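Local coordinates for structural polyprotein, VP1 (Israeli acute paralysis virus, PDB 5CDD) that probably serves as a structural component of the viral capsid, one of the jelly-roll coat proteins cut from the longer structural polyprotein, at residues P62-T67 / M115-S120; G74-S79 / V180-N185. All coordinates share one frame; numbering follows the deposited sequence.

Contact 1 (P62-T67 / M115-S120)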
loop_
_atom_site.group_PDB
_atom_site.type_symbol
_atom_site.label_atom_id
_atom_site.label_comp_id
_atom_site.label_asym_id
_atom_site.label_seq_id
_atom_site.Cartn_x
_atom_site.Cartn_y
_atom_site.Cartn_z
ATOM N N PRO A 62 2.858 -49.273 6.501
ATOM C CA PRO A 62 1.822 -48.580 5.728
ATOM C C PRO A 62 0.703 -48.254 6.714
ATOM O O PRO A 62 0.331 -49.102 7.531
ATOM C CB PRO A 62 1.388 -49.628 4.703
ATOM C CG PRO A 62 2.566 -50.559 4.615
ATOM C CD PRO A 62 3.008 -50.663 6.041
ATOM N N ILE A 63 0.166 -47.041 6.655
ATOM C CA ILE A 63 -0.889 -46.674 7.591
ATOM C C ILE A 63 -2.189 -47.440 7.389
ATOM O O ILE A 63 -3.091 -47.351 8.220
ATOM C CB ILE A 63 -1.188 -45.155 7.570
ATOM C CG1 ILE A 63 -0.989 -44.581 6.163
ATOM C CG2 ILE A 63 -0.319 -44.447 8.590
ATOM C CD1 ILE A 63 -2.074 -44.972 5.180
ATOM N N THR A 64 -2.285 -48.201 6.302
ATOM C CA THR A 64 -3.480 -48.988 6.058
ATOM C C THR A 64 -3.586 -50.012 7.185
ATOM O O THR A 64 -4.675 -50.466 7.526
ATOM C CB THR A 64 -3.414 -49.727 4.708
ATOM O OG1 THR A 64 -2.183 -50.453 4.612
ATOM C CG2 THR A 64 -3.515 -48.751 3.550
ATOM N N ASP A 65 -2.444 -50.359 7.772
ATOM C CA ASP A 65 -2.407 -51.317 8.873
ATOM C C ASP A 65 -3.203 -50.768 10.047
ATOM O O ASP A 65 -3.763 -51.521 10.843
ATOM C CB ASP A 65 -0.965 -51.586 9.314
ATOM C CG ASP A 65 -0.140 -52.265 8.234
ATOM O OD1 ASP A 65 -0.735 -52.830 7.288
ATOM O OD2 ASP A 65 1.108 -52.247 8.338
ATOM N N LEU A 66 -3.242 -49.445 10.144
ATOM C CA LEU A 66 -3.975 -48.758 11.198
ATOM C C LEU A 66 -5.311 -48.281 10.641
ATOM O O LEU A 66 -6.350 -48.388 11.289
ATOM C CB LEU A 66 -3.174 -47.551 11.690
ATOM C CG LEU A 66 -3.907 -46.565 12.605
ATOM C CD1 LEU A 66 -4.268 -47.252 13.909
ATOM C CD2 LEU A 66 -3.028 -45.355 12.868
ATOM N N THR A 67 -5.256 -47.757 9.424
ATOM C CA THR A 67 -6.414 -47.224 8.722
ATOM C C THR A 67 -7.540 -48.223 8.470
ATOM O O THR A 67 -8.708 -47.903 8.683
ATOM C CB THR A 67 -5.964 -46.593 7.382
ATOM O OG1 THR A 67 -5.715 -45.197 7.584
ATOM C CG2 THR A 67 -7.007 -46.783 6.295
ATOM N N MET A 115 3.065 -44.614 -1.104
ATOM C CA MET A 115 3.022 -46.006 -1.510
ATOM C C MET A 115 1.611 -46.346 -1.948
ATOM O O MET A 115 0.640 -45.921 -1.330
ATOM C CB MET A 115 3.472 -46.917 -0.367
ATOM C CG MET A 115 2.489 -47.050 0.763
ATOM S SD MET A 115 2.020 -48.774 0.889
ATOM C CE MET A 115 3.534 -49.494 1.536
ATOM N N PRO A 116 1.482 -47.102 -3.046
ATOM C CA PRO A 116 0.182 -47.502 -3.581
ATOM C C PRO A 116 -0.695 -48.101 -2.494
ATOM O O PRO A 116 -0.252 -48.948 -1.723
ATOM C CB PRO A 116 0.558 -48.516 -4.649
ATOM C CG PRO A 116 1.872 -47.989 -5.155
ATOM C CD PRO A 116 2.577 -47.652 -3.862
ATOM N N ARG A 117 -1.942 -47.657 -2.439
ATOM C CA ARG A 117 -2.872 -48.144 -1.438
ATOM C C ARG A 117 -2.960 -49.665 -1.445
ATOM O O ARG A 117 -3.112 -50.286 -2.495
ATOM C CB ARG A 117 -4.254 -47.539 -1.672
ATOM C CG ARG A 117 -5.263 -47.857 -0.590
ATOM C CD ARG A 117 -6.481 -46.969 -0.731
ATOM N NE ARG A 117 -6.139 -45.569 -0.519
ATOM C CZ ARG A 117 -5.711 -45.079 0.639
ATOM N NH1 ARG A 117 -5.578 -45.879 1.687
ATOM N NH2 ARG A 117 -5.413 -43.791 0.751
ATOM N N ASN A 118 -2.844 -50.249 -0.257
ATOM C CA ASN A 118 -2.915 -51.692 -0.060
ATOM C C ASN A 118 -1.707 -52.491 -0.527
ATOM O O ASN A 118 -1.800 -53.701 -0.728
ATOM C CB ASN A 118 -4.185 -52.252 -0.695
ATOM C CG ASN A 118 -5.439 -51.721 -0.035
ATOM O OD1 ASN A 118 -5.599 -51.802 1.185
ATOM N ND2 ASN A 118 -6.340 -51.171 -0.839
ATOM N N TYR A 119 -0.580 -51.814 -0.704
ATOM C CA TYR A 119 0.659 -52.479 -1.091
ATOM C C TYR A 119 1.351 -52.784 0.232
ATOM O O TYR A 119 1.037 -52.168 1.252
ATOM C CB TYR A 119 1.546 -51.536 -1.906
ATOM C CG TYR A 119 1.482 -51.710 -3.407
ATOM C CD1 TYR A 119 0.260 -51.809 -4.074
ATOM C CD2 TYR A 119 2.650 -51.714 -4.172
ATOM C CE1 TYR A 119 0.204 -51.904 -5.470
ATOM C CE2 TYR A 119 2.608 -51.807 -5.563
ATOM C CZ TYR A 119 1.384 -51.900 -6.206
ATOM O OH TYR A 119 1.348 -51.975 -7.583
ATOM N N SER A 120 2.278 -53.735 0.234
ATOM C CA SER A 120 2.994 -54.052 1.463
ATOM C C SER A 120 4.353 -53.365 1.420
ATOM O O SER A 120 4.944 -53.201 0.355
ATOM C CB SER A 120 3.160 -55.564 1.626
ATOM O OG SER A 120 3.820 -56.133 0.513
#
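The backbone running from Pro62 into the first turn of helix 64-73 faces the type II beta turn Pro116-Tyr119 that ends strand 110-116; Thr64 and Asn118 bring their CA atoms within 6.7 Å. The turn is closed by Tyr119 N on Pro116 O (3.1 Å), and no hydrogen bond links the two segments, so the contact is one of packing. The pyrrolidine ring of Pro62 packs on Met115, whose methyl CE lies 3.4 Å from Pro62 CG. The bend of Met115 at chi2 sets SD beside Pro62 CB at 4.0 Å, and the turn at chi3 (71°) folds CE onto the ring. Two residues on, the methyl CG2 of Thr64 lies against the turn: it is 4.1 Å from Asn118 N and meets the guanidinium of Arg117 obliquely, 4.0 Å from NH1. That guanidinium has its charge partner in Asp165, while Asn118 ND2 bonds to Asp161 O. Strands 61-62 and 110-116 belong to the same antiparallel sheet, separated by strand 166-172, which Ile63, Met115 and Arg117 all touch. The contact therefore reaches across this intervening strand where strand 110-116 ends, with Tyr94 of strand 87-98 against Ile63 and Thr67.

Contact 2 (G74-S79 / V180-N185); sequences GRDYMS and VARAGN
A capped helix start meets a core strand of the jelly-roll capsid fold here: Asp76 is the N-cap of helix 77-82, and its carboxylate also forms a salt bridge with Arg182 on strand 176-184. The two oxygens divide the work. OD2 accepts the capping bond from Ser79 N at 2.7 Å, the donor standing 34° out of the carboxylate plane, whereas OD1 takes Arg182 NE at 2.7 Å through its syn lone pair. This second bond is nearly straight (173°), with the carboxylate and guanidinium planes 17° apart; a weak bond from Arg182 NH2 joins it at the same oxygen. Arg182 leaves the strand with CG between its backbone N and carbonyl carbon, and the extended run from there carries NE to Asp76 OD1. Along one side of this chain lies Met78: its CB covers a face of the guanidinium, and SD sits 3.9 Å from Arg182 CD. The sulfur continues onto the backbone, 3.6 Å from Ala183 C. At the guanidinium edge, Ser79 CB approaches Arg182 NH2 to 3.8 Å. A second carboxylate, that of Asp71, also pairs with NH2, so two acids would be expected to favour the charged arginine. Strand 176-184 runs between strands 47-55 and 87-98, and the Arg182 side chain touches Ile49 and Tyr94 of those strands and Thr67 and Thr70 of helix 64-73.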
loop_
_atom_site.group_PDB
_atom_site.type_symbol
_atom_site.label_atom_id
_atom_site.label_comp_id
_atom_site.label_asym_id
_atom_site.label_seq_id
_atom_site.Cartn_x
_atom_site.Cartn_y
_atom_site.Cartn_z
ATOM N N GLY A 74 -15.662 -46.214 13.106
ATOM C CA GLY A 74 -16.586 -45.096 13.045
ATOM C C GLY A 74 -16.415 -44.136 14.205
ATOM O O GLY A 74 -17.368 -43.469 14.608
ATOM N N ARG A 75 -15.199 -44.063 14.743
ATOM C CA ARG A 75 -14.913 -43.173 15.862
ATOM C C ARG A 75 -14.712 -41.728 15.404
ATOM O O ARG A 75 -15.360 -40.819 15.923
ATOM C CB ARG A 75 -13.669 -43.640 16.625
ATOM C CG ARG A 75 -13.340 -42.763 17.825
ATOM C CD ARG A 75 -11.999 -43.109 18.448
ATOM N NE ARG A 75 -11.626 -42.137 19.476
ATOM C CZ ARG A 75 -10.452 -42.114 20.100
ATOM N NH1 ARG A 75 -9.522 -43.013 19.807
ATOM N NH2 ARG A 75 -10.204 -41.184 21.013
ATOM N N ASP A 76 -13.816 -41.514 14.442
ATOM C CA ASP A 76 -13.558 -40.165 13.941
ATOM C C ASP A 76 -14.553 -39.779 12.848
ATOM O O ASP A 76 -15.381 -40.591 12.439
ATOM C CB ASP A 76 -12.124 -40.040 13.406
ATOM C CG ASP A 76 -11.922 -40.750 12.080
ATOM O OD1 ASP A 76 -10.858 -40.548 11.457
ATOM O OD2 ASP A 76 -12.820 -41.509 11.657
ATOM N N TYR A 77 -14.465 -38.542 12.372
ATOM C CA TYR A 77 -15.379 -38.063 11.342
ATOM C C TYR A 77 -15.214 -38.747 9.991
ATOM O O TYR A 77 -16.206 -39.073 9.338
ATOM C CB TYR A 77 -15.240 -36.548 11.170
ATOM C CG TYR A 77 -15.625 -35.755 12.399
ATOM C CD1 TYR A 77 -16.733 -36.116 13.161
ATOM C CD2 TYR A 77 -14.899 -34.629 12.785
ATOM C CE1 TYR A 77 -17.110 -35.380 14.277
ATOM C CE2 TYR A 77 -15.271 -33.883 13.902
ATOM C CZ TYR A 77 -16.378 -34.267 14.641
ATOM O OH TYR A 77 -16.753 -33.543 15.750
ATOM N N MET A 78 -13.976 -38.964 9.562
ATOM C CA MET A 78 -13.750 -39.614 8.278
ATOM C C MET A 78 -14.388 -40.994 8.236
ATOM O O MET A 78 -15.005 -41.370 7.239
ATOM C CB MET A 78 -12.254 -39.723 7.979
ATOM C CG MET A 78 -11.636 -38.419 7.519
ATOM S SD MET A 78 -9.976 -38.642 6.884
ATOM C CE MET A 78 -10.328 -39.259 5.256
ATOM N N SER A 79 -14.246 -41.743 9.323
ATOM C CA SER A 79 -14.820 -43.077 9.401
ATOM C C SER A 79 -16.333 -43.015 9.572
ATOM O O SER A 79 -17.082 -43.630 8.813
ATOM C CB SER A 79 -14.209 -43.846 10.571
ATOM O OG SER A 79 -14.799 -45.126 10.697
ATOM N N VAL A 180 -2.377 -40.661 16.982
ATOM C CA VAL A 180 -2.621 -40.390 15.576
ATOM C C VAL A 180 -3.955 -39.695 15.331
ATOM O O VAL A 180 -5.005 -40.152 15.786
ATOM C CB VAL A 180 -2.574 -41.694 14.750
ATOM C CG1 VAL A 180 -2.686 -41.378 13.270
ATOM C CG2 VAL A 180 -1.285 -42.445 15.040
ATOM N N ALA A 181 -3.898 -38.579 14.612
ATOM C CA ALA A 181 -5.086 -37.807 14.273
ATOM C C ALA A 181 -5.065 -37.581 12.768
ATOM O O ALA A 181 -4.014 -37.291 12.198
ATOM C CB ALA A 181 -5.070 -36.477 15.004
ATOM N N ARG A 182 -6.217 -37.718 12.119
ATOM C CA ARG A 182 -6.279 -37.526 10.676
ATOM C C ARG A 182 -7.418 -36.626 10.222
ATOM O O ARG A 182 -8.255 -36.194 11.016
ATOM C CB ARG A 182 -6.410 -38.874 9.964
ATOM C CG ARG A 182 -7.728 -39.576 10.224
ATOM C CD ARG A 182 -7.882 -40.802 9.348
ATOM N NE ARG A 182 -9.124 -41.511 9.639
ATOM C CZ ARG A 182 -9.525 -42.609 9.009
ATOM N NH1 ARG A 182 -8.781 -43.131 8.042
ATOM N NH2 ARG A 182 -10.669 -43.189 9.350
ATOM N N ALA A 183 -7.429 -36.359 8.921
ATOM C CA ALA A 183 -8.434 -35.527 8.274
ATOM C C ALA A 183 -8.128 -35.600 6.787
ATOM O O ALA A 183 -7.106 -36.162 6.392
ATOM C CB ALA A 183 -8.329 -34.088 8.761
ATOM N N GLY A 184 -9.009 -35.053 5.961
ATOM C CA GLY A 184 -8.762 -35.073 4.533
ATOM C C GLY A 184 -8.045 -33.796 4.143
ATOM O O GLY A 184 -8.037 -32.841 4.917
ATOM N N ASN A 185 -7.424 -33.768 2.969
ATOM C CA ASN A 185 -6.744 -32.552 2.544
ATOM C C ASN A 185 -7.838 -31.585 2.096
ATOM O O ASN A 185 -9.022 -31.875 2.264
ATOM C CB ASN A 185 -5.738 -32.848 1.419
ATOM C CG ASN A 185 -6.400 -33.163 0.100
ATOM O OD1 ASN A 185 -7.556 -33.581 0.050
ATOM N ND2 ASN A 185 -5.658 -32.983 -0.985
#

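How the contacts relate
Contact 1 and contact 2 lie about 16 Å apart, centre to centre, and are connected through helix 64-73. Contact 1 sets the start of this helix against the turn after strand 110-116; beyond its far end, residues 74-76 lead into helix 77-82 of contact 2. They also touch directly: Thr67 OG1 is 3.7 Å from Arg182 NH1, and Leu66 CD2 packs 4.0 Å from Val180 CG1. Contact 1 involves the four-stranded sheet and contact 2 the other sheet, so the helix bridges elements of both. Along the chain the segments alternate, 62-67, 74-79, 115-120, 180-185, making the two connections cross. Contact 2 lies nearer the centre of the chain.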